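Local coordinates for protein 6-aminohexanoate-dimer hydrolase (Bacillus anthracis, PDB 4GB7) that probably hydrolyses amide bonds of linear 6-aminohexanoate dimers or related substrates, as a serine hydrolase of the beta-lactamase superfamily, at residues A[97-101]-A[102-106]; A[161-164]-A[165-169]. All blocks are in the same frame, centred on the assembly; numbering follows the deposited sequence. Where two conformers were deposited one is given.

Contact 1 (A[97-101]-A[102-106]); sequences SATPL and KELLD
Leu-101 swings its CG opposite its own backbone N (chi1 174°), and Leu-105 places CG beside its backbone N (chi1 -60°). These two settings bring together the branched ends of two residues one helical turn apart. CD1 of Leu-101 lies 3.9 Å from CG of Leu-105, the chains slanting across each other rather than running alongside. CG of Leu-105 also rests against the backbone, 3.3 Å from the carbonyl O of Leu-101. That oxygen is held by the amide of Leu-105: Leu-105 N to Leu-101 O is 2.9 Å and almost straight, with an N-H...O angle of 176°. The same pair of residues is joined twice, by the backbone bond and by the contact of their side chains.

What is being built here is a strand-to-helix junction. Strand 97-100, which pairs antiparallel with strand 90-92 in a two-stranded sheet, runs straight into helix 101-107, and the two axes stand nearly perpendicular. Pro-100 occupies the N-cap position and contributes its carbonyl: Leu-104 N reaches Pro-100 O at 3.1 Å, carrying the helical bonding back onto the last residue of the strand.

Across this corner Thr-99 leans on Leu-104. The methyl of Thr-99 sits between its backbone N and carbonyl carbon, and from there CG2 meets CD1 of Leu-104 at 3.9 Å and its CB at 4.0 Å, the side chains crossing at about a right angle. CB of Leu-104 is also 3.5 Å from the carbonyl O of Pro-100. Leu-101 and Leu-104 both continue inward onto Met-409 of the C-terminal helix 402-417 and onto Val-91 of the paired strand, while the extended chain of Lys-102 passes by Tyr-123.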
loop_
_atom_site.group_PDB
_atom_site.type_symbol
_atom_site.label_atom_id
_atom_site.label_comp_id
_atom_site.label_asym_id
_atom_site.label_seq_id
_atom_site.Cartn_x
_atom_site.Cartn_y
_atom_site.Cartn_z
ATOM N N SER A 97 2.170 -6.187 30.225
ATOM C CA SER A 97 3.528 -5.910 29.743
ATOM C C SER A 97 3.514 -4.693 28.836
ATOM O O SER A 97 3.370 -4.803 27.635
ATOM C CB SER A 97 4.103 -7.127 29.016
ATOM O OG SER A 97 4.396 -8.180 29.912
ATOM N N ALA A 98 3.645 -3.541 29.439
ATOM C CA ALA A 98 3.617 -2.251 28.727
ATOM C C ALA A 98 5.022 -1.874 28.329
ATOM O O ALA A 98 6.013 -2.245 29.004
ATOM C CB ALA A 98 3.032 -1.162 29.602
ATOM N N THR A 99 5.125 -1.108 27.261
ATOM C CA THR A 99 6.406 -0.592 26.846
ATOM C C THR A 99 6.182 0.765 26.169
ATOM O O THR A 99 5.150 0.967 25.511
ATOM C CB THR A 99 7.133 -1.630 25.960
ATOM O OG1 THR A 99 8.512 -1.292 25.900
ATOM C CG2 THR A 99 6.533 -1.689 24.579
ATOM N N PRO A 100 7.108 1.729 26.348
ATOM C CA PRO A 100 6.819 3.071 25.824
ATOM C C PRO A 100 6.823 3.115 24.283
ATOM O O PRO A 100 7.644 2.457 23.608
ATOM C CB PRO A 100 7.902 3.967 26.422
ATOM C CG PRO A 100 8.731 3.119 27.246
ATOM C CD PRO A 100 8.304 1.690 27.182
ATOM N N LEU A 101 5.932 3.911 23.724
ATOM C CA LEU A 101 5.699 3.923 22.284
ATOM C C LEU A 101 6.925 4.255 21.403
ATOM O O LEU A 101 7.242 3.506 20.479
ATOM C CB LEU A 101 4.587 4.927 21.970
ATOM C CG LEU A 101 4.286 5.193 20.505
ATOM C CD1 LEU A 101 3.774 3.894 19.876
ATOM C CD2 LEU A 101 3.288 6.327 20.367
ATOM N N LYS A 102 7.636 5.351 21.687
ATOM C CA LYS A 102 8.737 5.742 20.796
ATOM C C LYS A 102 9.822 4.655 20.750
ATOM O O LYS A 102 10.328 4.316 19.694
ATOM C CB LYS A 102 9.314 7.128 21.167
ATOM C CG LYS A 102 10.370 7.690 20.195
ATOM C CD LYS A 102 11.102 8.897 20.808
ATOM C CE LYS A 102 12.241 9.469 19.953
ATOM N NZ LYS A 102 13.039 10.473 20.736
ATOM N N GLU A 103 10.212 4.121 21.913
ATOM C CA GLU A 103 11.191 3.066 21.921
ATOM C C GLU A 103 10.739 1.801 21.233
ATOM O O GLU A 103 11.549 1.149 20.560
ATOM C CB GLU A 103 11.553 2.740 23.361
ATOM C CG GLU A 103 12.536 3.735 23.949
ATOM C CD GLU A 103 13.934 3.525 23.398
ATOM O OE1 GLU A 103 14.616 2.592 23.921
ATOM O OE2 GLU A 103 14.353 4.230 22.436
ATOM N N LEU A 104 9.454 1.490 21.329
ATOM C CA LEU A 104 8.882 0.278 20.681
ATOM C C LEU A 104 8.969 0.463 19.145
ATOM O O LEU A 104 9.433 -0.408 18.407
ATOM C CB LEU A 104 7.446 0.025 21.111
ATOM C CG LEU A 104 6.650 -1.088 20.389
ATOM C CD1 LEU A 104 7.165 -2.461 20.799
ATOM C CD2 LEU A 104 5.180 -0.925 20.725
ATOM N N LEU A 105 8.538 1.627 18.672
ATOM C CA LEU A 105 8.664 1.929 17.253
ATOM C C LEU A 105 10.091 1.755 16.732
ATOM O O LEU A 105 10.316 1.119 15.718
ATOM C CB LEU A 105 8.101 3.317 16.931
ATOM C CG LEU A 105 6.647 3.665 17.206
ATOM C CD1 LEU A 105 6.387 5.166 17.088
ATOM C CD2 LEU A 105 5.720 2.903 16.258
ATOM N N ASP A 106 11.053 2.319 17.448
ATOM C CA ASP A 106 12.451 2.287 17.023
ATOM C C ASP A 106 12.968 0.826 17.041
ATOM O O ASP A 106 13.712 0.430 16.143
ATOM C CB ASP A 106 13.305 3.205 17.957
ATOM C CG ASP A 106 14.665 3.578 17.384
ATOM O OD1 ASP A 106 14.904 3.464 16.194
ATOM O OD2 ASP A 106 15.572 4.003 18.168
#

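Contact 2 (A[161-164]-A[165-169]); sequences LEKT and ADTYI
Thr-164 carries this turn, so it is worth following outward from CB. Its CB already lies 3.4 Å from OD1 of Asp-166, and OG1, turned between the backbone N and the carbonyl carbon (chi1 57°), closes on the same oxygen. Thr-164 OG1 donates to Asp-166 OD1 at 2.7 Å, meeting the carboxylate oxygen nearly head-on along its C-O bond. On crossing side chains, the hydroxyl of Thr-167 also comes within 2.9 Å of Thr-164 OG1, though where the Thr-167 proton goes is not settled.

The backbone of Thr-164 joins in. Thr-167 N bonds to Thr-164 O at 3.0 Å, arriving from above the carbonyl plane, and this i to i+3 bond opens a short, weakly bonded helix, about 165-168. Ala-165 O then takes both Tyr-168 N and Ile-169 N. The turn comes after helix 143-155 in the chain, and Ala-165 and Tyr-168 touch helix 251-265.

CG2 of Thr-167 sits 4.1 Å over the centre of one face of the Tyr-168 ring. The tyrosine hydroxyl takes Asp-160 N as its polar partner, and CD of Lys-163 brushes past Tyr-168 OH at 3.6 Å.

OD2 of Asp-166 bonds to Asn-174 N. With a hydroxyl donor on one oxygen and an amide donor on the other, the buried carboxylate is probably ionised and held from rotating.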
loop_
_atom_site.group_PDB
_atom_site.type_symbol
_atom_site.label_atom_id
_atom_site.label_comp_id
_atom_site.label_asym_id
_atom_site.label_seq_id
_atom_site.Cartn_x
_atom_site.Cartn_y
_atom_site.Cartn_z
ATOM N N LEU A 161 -17.107 -2.659 -13.870
ATOM C CA LEU A 161 -16.453 -3.542 -12.929
ATOM C C LEU A 161 -16.891 -5.015 -13.049
ATOM O O LEU A 161 -16.215 -5.909 -12.589
ATOM C CB LEU A 161 -16.637 -3.020 -11.518
ATOM C CG LEU A 161 -15.996 -1.672 -11.197
ATOM C CD1 LEU A 161 -16.242 -1.276 -9.746
ATOM C CD2 LEU A 161 -14.503 -1.695 -11.472
ATOM N N GLU A 162 -18.000 -5.260 -13.733
ATOM C CA GLU A 162 -18.495 -6.617 -13.912
ATOM C C GLU A 162 -18.054 -7.234 -15.237
ATOM O O GLU A 162 -18.344 -8.411 -15.504
ATOM C CB GLU A 162 -20.028 -6.638 -13.772
ATOM C CG GLU A 162 -20.533 -6.396 -12.357
ATOM C CD GLU A 162 -19.833 -7.234 -11.284
ATOM O OE1 GLU A 162 -19.605 -8.443 -11.516
ATOM O OE2 GLU A 162 -19.506 -6.687 -10.196
ATOM N N LYS A 163 -17.352 -6.449 -16.065
ATOM C CA LYS A 163 -16.714 -6.980 -17.254
ATOM C C LYS A 163 -15.357 -7.605 -16.917
ATOM O O LYS A 163 -14.763 -7.330 -15.846
ATOM C CB LYS A 163 -16.628 -5.889 -18.322
ATOM C CG LYS A 163 -17.986 -5.550 -18.901
ATOM C CD LYS A 163 -17.885 -4.528 -20.014
ATOM C CE LYS A 163 -19.273 -4.216 -20.532
ATOM N NZ LYS A 163 -19.242 -3.226 -21.659
ATOM N N THR A 164 -14.883 -8.469 -17.807
ATOM C CA THR A 164 -13.612 -9.145 -17.649
ATOM C C THR A 164 -12.472 -8.216 -18.019
ATOM O O THR A 164 -12.602 -7.337 -18.858
ATOM C CB THR A 164 -13.494 -10.390 -18.564
ATOM O OG1 THR A 164 -13.678 -10.012 -19.937
ATOM C CG2 THR A 164 -14.499 -11.477 -18.151
ATOM N N ALA A 165 -11.326 -8.429 -17.385
ATOM C CA ALA A 165 -10.139 -7.670 -17.715
ATOM C C ALA A 165 -9.757 -7.765 -19.183
ATOM O O ALA A 165 -9.258 -6.785 -19.743
ATOM C CB ALA A 165 -8.948 -8.070 -16.818
ATOM N N ASP A 166 -9.973 -8.922 -19.824
ATOM C CA ASP A 166 -9.592 -9.089 -21.211
ATOM C C ASP A 166 -10.566 -8.413 -22.169
ATOM O O ASP A 166 -10.316 -8.357 -23.379
ATOM C CB ASP A 166 -9.302 -10.568 -21.579
ATOM C CG ASP A 166 -10.514 -11.493 -21.445
ATOM O OD1 ASP A 166 -11.668 -11.017 -21.376
ATOM O OD2 ASP A 166 -10.291 -12.738 -21.450
ATOM N N THR A 167 -11.613 -7.808 -21.612
ATOM C CA THR A 167 -12.462 -6.886 -22.387
ATOM C C THR A 167 -11.633 -5.628 -22.743
ATOM O O THR A 167 -11.775 -5.035 -23.812
ATOM C CB THR A 167 -13.737 -6.486 -21.610
ATOM O OG1 THR A 167 -14.565 -7.660 -21.369
ATOM C CG2 THR A 167 -14.546 -5.394 -22.397
ATOM N N TYR A 168 -10.744 -5.254 -21.826
ATOM C CA TYR A 168 -9.990 -4.044 -21.967
ATOM C C TYR A 168 -8.562 -4.298 -22.387
ATOM O O TYR A 168 -7.970 -3.452 -23.052
ATOM C CB TYR A 168 -10.015 -3.248 -20.671
ATOM C CG TYR A 168 -11.409 -2.939 -20.230
ATOM C CD1 TYR A 168 -12.211 -2.085 -20.979
ATOM C CD2 TYR A 168 -11.978 -3.571 -19.138
ATOM C CE1 TYR A 168 -13.503 -1.812 -20.585
ATOM C CE2 TYR A 168 -13.269 -3.317 -18.737
ATOM C CZ TYR A 168 -14.053 -2.469 -19.496
ATOM O OH TYR A 168 -15.346 -2.177 -19.121
ATOM N N ILE A 169 -7.999 -5.446 -21.958
ATOM C CA ILE A 169 -6.621 -5.806 -22.298
ATOM C C ILE A 169 -6.652 -7.037 -23.223
ATOM O O ILE A 169 -6.703 -8.164 -22.770
ATOM C CB ILE A 169 -5.780 -6.115 -21.041
ATOM C CG1 ILE A 169 -5.919 -4.995 -19.975
ATOM C CG2 ILE A 169 -4.345 -6.380 -21.503
ATOM C CD1 ILE A 169 -5.442 -3.628 -20.402
#

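Overall arrangement
Contact 1 and contact 2 sit at far ends of the molecule, on opposite sides of the chain's centre: 47 Å between their centres and about 34 Å between nearest atoms. Each lies where the chain enters a short helix, the second of them weakly bonded. Residues 97-106 lean on helix 402-417 and on strand 120-126, at the edge of the five-stranded sheet, whereas residues 161-169 lie among helices 143-155, 182-186 and 251-265, consistent with the two parts of a beta-lactamase-like fold. Helix 143-155 starts at Lys-143 of a likely SxxK motif, with Ser-140 the probable nucleophile and Tyr-249 near it; Leu-161 touches later turns of that helix, away from its Lys-143 end.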